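PDB 3OOQ: amidohydrolase from Thermotoga maritima, which is a probable hydrolase of the amidohydrolase family, to which allantoinase activity is tentatively assigned. Local coordinates for residues I104-I117 / G126-I138. Sequence-based numbering, arbitrary orientation.
Sequences IERALAGGVTSVMI and GGQGSVIKFRSII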
loop_
_atom_site.group_PDB
_atom_site.type_symbol
_atom_site.label_atom_id
_atom_site.label_comp_id
_atom_site.label_asym_id
_atom_site.label_seq_id
_atom_site.Cartn_x
_atom_site.Cartn_y
_atom_site.Cartn_z
ATOM N N ILE F 104 26.977 -28.764 -7.863
ATOM C CA ILE F 104 27.297 -29.650 -8.984
ATOM C C ILE F 104 28.465 -30.594 -8.692
ATOM O O ILE F 104 28.381 -31.791 -8.990
ATOM C CB ILE F 104 27.485 -28.859 -10.308
ATOM C CG1 ILE F 104 26.109 -28.362 -10.789
ATOM C CG2 ILE F 104 28.168 -29.741 -11.411
ATOM C CD1 ILE F 104 26.133 -27.287 -11.873
ATOM N N GLU F 105 29.539 -30.073 -8.094
ATOM C CA GLU F 105 30.647 -30.925 -7.674
ATOM C C GLU F 105 30.150 -31.878 -6.576
ATOM O O GLU F 105 30.626 -33.004 -6.439
ATOM C CB GLU F 105 31.839 -30.077 -7.187
ATOM C CG GLU F 105 33.154 -30.819 -7.109
ATOM C CD GLU F 105 33.880 -30.934 -8.455
ATOM O OE1 GLU F 105 33.303 -30.586 -9.517
ATOM O OE2 GLU F 105 35.052 -31.388 -8.440
ATOM N N ARG F 106 29.181 -31.411 -5.796
ATOM C CA ARG F 106 28.596 -32.223 -4.738
ATOM C C ARG F 106 27.722 -33.335 -5.318
ATOM O O ARG F 106 27.703 -34.440 -4.781
ATOM C CB ARG F 106 27.799 -31.346 -3.761
ATOM C CG ARG F 106 28.676 -30.428 -2.905
ATOM C CD ARG F 106 27.834 -29.477 -2.058
ATOM N NE ARG F 106 28.675 -28.649 -1.190
ATOM C CZ ARG F 106 28.646 -27.314 -1.115
ATOM N NH1 ARG F 106 27.787 -26.587 -1.826
ATOM N NH2 ARG F 106 29.474 -26.702 -0.285
ATOM N N ALA F 107 27.031 -33.057 -6.424
ATOM C CA ALA F 107 26.210 -34.086 -7.105
ATOM C C ALA F 107 27.071 -35.207 -7.731
ATOM O O ALA F 107 26.726 -36.389 -7.653
ATOM C CB ALA F 107 25.321 -33.456 -8.148
ATOM N N LEU F 108 28.187 -34.810 -8.342
ATOM C CA LEU F 108 29.198 -35.750 -8.826
ATOM C C LEU F 108 29.746 -36.614 -7.683
ATOM O O LEU F 108 29.867 -37.827 -7.832
ATOM C CB LEU F 108 30.316 -35.000 -9.565
ATOM C CG LEU F 108 29.945 -34.317 -10.900
ATOM C CD1 LEU F 108 31.038 -33.338 -11.354
ATOM C CD2 LEU F 108 29.661 -35.342 -12.011
ATOM N N ALA F 109 30.053 -36.002 -6.541
ATOM C CA ALA F 109 30.461 -36.737 -5.352
ATOM C C ALA F 109 29.374 -37.699 -4.816
ATOM O O ALA F 109 29.659 -38.538 -3.959
ATOM C CB ALA F 109 30.948 -35.750 -4.223
ATOM N N GLY F 110 28.138 -37.553 -5.298
ATOM C CA GLY F 110 27.076 -38.514 -5.004
ATOM C C GLY F 110 26.734 -39.418 -6.181
ATOM O O GLY F 110 25.775 -40.190 -6.135
ATOM N N GLY F 111 27.504 -39.296 -7.252
ATOM C CA GLY F 111 27.411 -40.216 -8.373
ATOM C C GLY F 111 26.390 -39.868 -9.425
ATOM O O GLY F 111 26.060 -40.709 -10.243
ATOM N N VAL F 112 25.897 -38.627 -9.413
ATOM C CA VAL F 112 24.939 -38.147 -10.406
ATOM C C VAL F 112 25.651 -37.430 -11.552
ATOM O O VAL F 112 26.437 -36.499 -11.332
ATOM C CB VAL F 112 23.899 -37.182 -9.768
ATOM C CG1 VAL F 112 22.872 -36.740 -10.807
ATOM C CG2 VAL F 112 23.190 -37.870 -8.606
ATOM N N THR F 113 25.366 -37.840 -12.783
ATOM C CA THR F 113 26.085 -37.277 -13.922
ATOM C C THR F 113 25.202 -36.504 -14.898
ATOM O O THR F 113 25.676 -35.589 -15.562
ATOM C CB THR F 113 26.850 -38.375 -14.697
ATOM O OG1 THR F 113 25.927 -39.397 -15.096
ATOM C CG2 THR F 113 27.944 -38.981 -13.835
ATOM N N SER F 114 23.930 -36.874 -14.992
ATOM C CA SER F 114 22.985 -36.241 -15.933
ATOM C C SER F 114 21.681 -35.871 -15.230
ATOM O O SER F 114 21.222 -36.596 -14.353
ATOM C CB SER F 114 22.657 -37.187 -17.107
ATOM O OG SER F 114 23.805 -37.462 -17.901
ATOM N N VAL F 115 21.081 -34.756 -15.633
ATOM C CA VAL F 115 19.801 -34.325 -15.078
ATOM C C VAL F 115 18.997 -33.601 -16.142
ATOM O O VAL F 115 19.555 -33.002 -17.070
ATOM C CB VAL F 115 19.971 -33.344 -13.847
ATOM C CG1 VAL F 115 20.858 -33.949 -12.755
ATOM C CG2 VAL F 115 20.591 -32.023 -14.297
HETATM N N MSE F 116 17.684 -33.650 -16.013
HETATM C CA MSE F 116 16.883 -32.636 -16.666
HETATM C C MSE F 116 16.711 -31.414 -15.746
HETATM O O MSE F 116 16.160 -31.507 -14.644
HETATM C CB MSE F 116 15.532 -33.134 -17.157
HETATM C CG MSE F 116 15.014 -32.153 -18.237
HETATM SE SE MSE F 116 13.267 -32.375 -18.807
HETATM C CE MSE F 116 12.328 -32.350 -17.074
ATOM N N ILE F 117 17.229 -30.281 -16.209
ATOM C CA ILE F 117 16.980 -29.017 -15.553
ATOM C C ILE F 117 15.666 -28.491 -16.104
ATOM O O ILE F 117 15.418 -28.530 -17.320
ATOM C CB ILE F 117 18.127 -28.004 -15.765
ATOM C CG1 ILE F 117 18.477 -27.880 -17.253
ATOM C CG2 ILE F 117 19.325 -28.410 -14.906
ATOM C CD1 ILE F 117 19.409 -26.716 -17.617
ATOM N N GLY F 126 5.189 -23.257 -17.263
ATOM C CA GLY F 126 6.412 -22.684 -16.690
ATOM C C GLY F 126 7.622 -22.437 -17.602
ATOM O O GLY F 126 8.418 -21.534 -17.335
ATOM N N GLY F 127 7.770 -23.228 -18.665
ATOM C CA GLY F 127 8.938 -23.109 -19.546
ATOM C C GLY F 127 9.569 -24.438 -19.917
ATOM O O GLY F 127 9.038 -25.498 -19.579
ATOM N N GLN F 128 10.715 -24.390 -20.595
ATOM C CA GLN F 128 11.300 -25.596 -21.190
ATOM C C GLN F 128 12.387 -26.217 -20.344
ATOM O O GLN F 128 13.212 -25.513 -19.763
ATOM C CB GLN F 128 11.852 -25.311 -22.594
ATOM C CG GLN F 128 10.801 -24.809 -23.557
ATOM C CD GLN F 128 11.399 -23.993 -24.672
ATOM O OE1 GLN F 128 12.284 -24.456 -25.381
ATOM N NE2 GLN F 128 10.925 -22.763 -24.827
ATOM N N GLY F 129 12.371 -27.549 -20.294
ATOM C CA GLY F 129 13.436 -28.339 -19.701
ATOM C C GLY F 129 14.474 -28.725 -20.750
ATOM O O GLY F 129 14.175 -28.714 -21.944
ATOM N N SER F 130 15.692 -29.035 -20.283
ATOM C CA SER F 130 16.785 -29.529 -21.105
ATOM C C SER F 130 17.492 -30.605 -20.315
ATOM O O SER F 130 17.589 -30.503 -19.101
ATOM C CB SER F 130 17.806 -28.408 -21.375
ATOM O OG SER F 130 17.300 -27.429 -22.263
ATOM N N VAL F 131 18.015 -31.626 -20.990
ATOM C CA VAL F 131 18.847 -32.620 -20.325
ATOM C C VAL F 131 20.294 -32.220 -20.507
ATOM O O VAL F 131 20.738 -31.930 -21.616
ATOM C CB VAL F 131 18.647 -34.049 -20.889
ATOM C CG1 VAL F 131 19.515 -35.042 -20.097
ATOM C CG2 VAL F 131 17.174 -34.444 -20.861
ATOM N N ILE F 132 21.039 -32.189 -19.412
ATOM C CA ILE F 132 22.436 -31.818 -19.479
ATOM C C ILE F 132 23.280 -32.824 -18.713
ATOM O O ILE F 132 22.766 -33.601 -17.900
ATOM C CB ILE F 132 22.687 -30.363 -18.948
ATOM C CG1 ILE F 132 22.272 -30.219 -17.476
ATOM C CG2 ILE F 132 21.936 -29.328 -19.795
ATOM C CD1 ILE F 132 23.408 -30.218 -16.512
ATOM N N LYS F 133 24.578 -32.798 -18.985
ATOM C CA LYS F 133 25.547 -33.579 -18.222
ATOM C C LYS F 133 26.499 -32.608 -17.562
ATOM O O LYS F 133 26.734 -31.536 -18.101
ATOM C CB LYS F 133 26.363 -34.466 -19.147
ATOM C CG LYS F 133 25.594 -35.541 -19.843
ATOM C CD LYS F 133 26.589 -36.535 -20.422
ATOM C CE LYS F 133 25.912 -37.469 -21.375
ATOM N NZ LYS F 133 26.865 -38.531 -21.761
ATOM N N PHE F 134 27.060 -32.996 -16.415
ATOM C CA PHE F 134 27.974 -32.131 -15.665
ATOM C C PHE F 134 29.397 -32.233 -16.221
ATOM O O PHE F 134 30.323 -32.558 -15.485
ATOM C CB PHE F 134 27.978 -32.508 -14.171
ATOM C CG PHE F 134 26.624 -32.453 -13.505
ATOM C CD1 PHE F 134 25.752 -31.381 -13.724
ATOM C CD2 PHE F 134 26.250 -33.446 -12.599
ATOM C CE1 PHE F 134 24.497 -31.328 -13.097
ATOM C CE2 PHE F 134 24.998 -33.400 -11.966
ATOM C CZ PHE F 134 24.120 -32.325 -12.221
ATOM N N ARG F 135 29.561 -31.954 -17.517
ATOM C CA ARG F 135 30.829 -32.173 -18.205
ATOM C C ARG F 135 31.746 -30.952 -18.360
ATOM O O ARG F 135 32.931 -31.120 -18.637
ATOM C CB ARG F 135 30.631 -32.870 -19.576
ATOM C CG ARG F 135 29.465 -32.351 -20.407
ATOM C CD ARG F 135 29.566 -32.753 -21.888
ATOM N NE ARG F 135 28.854 -33.974 -22.279
ATOM C CZ ARG F 135 27.871 -34.041 -23.189
ATOM N NH1 ARG F 135 27.436 -32.960 -23.821
ATOM N NH2 ARG F 135 27.318 -35.215 -23.476
ATOM N N SER F 136 31.220 -29.740 -18.185
ATOM C CA SER F 136 31.965 -28.537 -18.556
ATOM C C SER F 136 31.327 -27.285 -17.927
ATOM O O SER F 136 30.157 -27.298 -17.557
ATOM C CB SER F 136 31.980 -28.422 -20.098
ATOM O OG SER F 136 32.412 -27.161 -20.548
ATOM N N ILE F 137 32.097 -26.208 -17.816
ATOM C CA ILE F 137 31.528 -24.936 -17.386
ATOM C C ILE F 137 30.875 -24.228 -18.557
ATOM O O ILE F 137 30.207 -23.219 -18.388
ATOM C CB ILE F 137 32.573 -24.028 -16.719
ATOM C CG1 ILE F 137 33.717 -23.732 -17.692
ATOM C CG2 ILE F 137 33.061 -24.678 -15.420
ATOM C CD1 ILE F 137 34.798 -22.910 -17.087
ATOM N N ILE F 138 31.078 -24.756 -19.755
ATOM C CA ILE F 138 30.430 -24.183 -20.936
ATOM C C ILE F 138 29.143 -24.959 -21.191
ATOM O O ILE F 138 29.185 -26.162 -21.509
ATOM C CB ILE F 138 31.383 -24.182 -22.166
ATOM C CG1 ILE F 138 32.595 -23.291 -21.874
ATOM C CG2 ILE F 138 30.669 -23.665 -23.413
ATOM C CD1 ILE F 138 33.893 -23.851 -22.384
#
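Phe134 presents its ring to helix 104-108 and to strand 112-117. Ile104 CG2 makes an off-centre CH-pi contact, 4.1 Å from the Phe134 ring centroid, while at the edge Val112 O lies in the ring plane, 3.3 Å from Phe134 CD2, and Leu108 CD2 sits near that plane. Ala107 CB and Val115 CG1 approach obliquely. The ring thus packs against the helix end beside an antiparallel beta hairpin, strands 112-117 and 125-133, within the TIM-barrel-like amidohydrolase fold. A flat, apolar side chain suits this buried wedge, and the small Ala107 is consistent with the close approach of the ring, its CB 3.8 Å from Phe134 CE2. A chi1 of -57° sets Phe134 CG anti to the carbonyl carbon and turns the ring toward Ile104 and Ala107; separately, Phe134 N donates to Thr113 O (3.1 Å). Cutting Phe134 back to an alanine is likely to leave a gap between helix and hairpin, with Ile104 and Val115 deprived of their shared aromatic partner.

The helix closes in a Schellman motif, where positive phi makes Gly111 fitting, and Ala107 O receives Gly110 N and Val112 N from opposite faces of its plane. Along the hairpin, Val115 and Ile132 exchange two backbone bonds, as do Ile117 and Ser130. Branched Val115 and Ile132 lie side by side, Val115 CG2 4.0 Å from Ile132 CD1. The other sheet face carries Ser114, Lys133, Met116 and Val131. There the lysine's methylenes pass Ser114 OG, and its NZ forms salt bridges with Asp358, Asp360 and Asp381. A beta carbon on Gly129 would probably crowd the Met116 side chain, built here as selenomethionine, whose SE lies 4.1 Å from Gly129 CA.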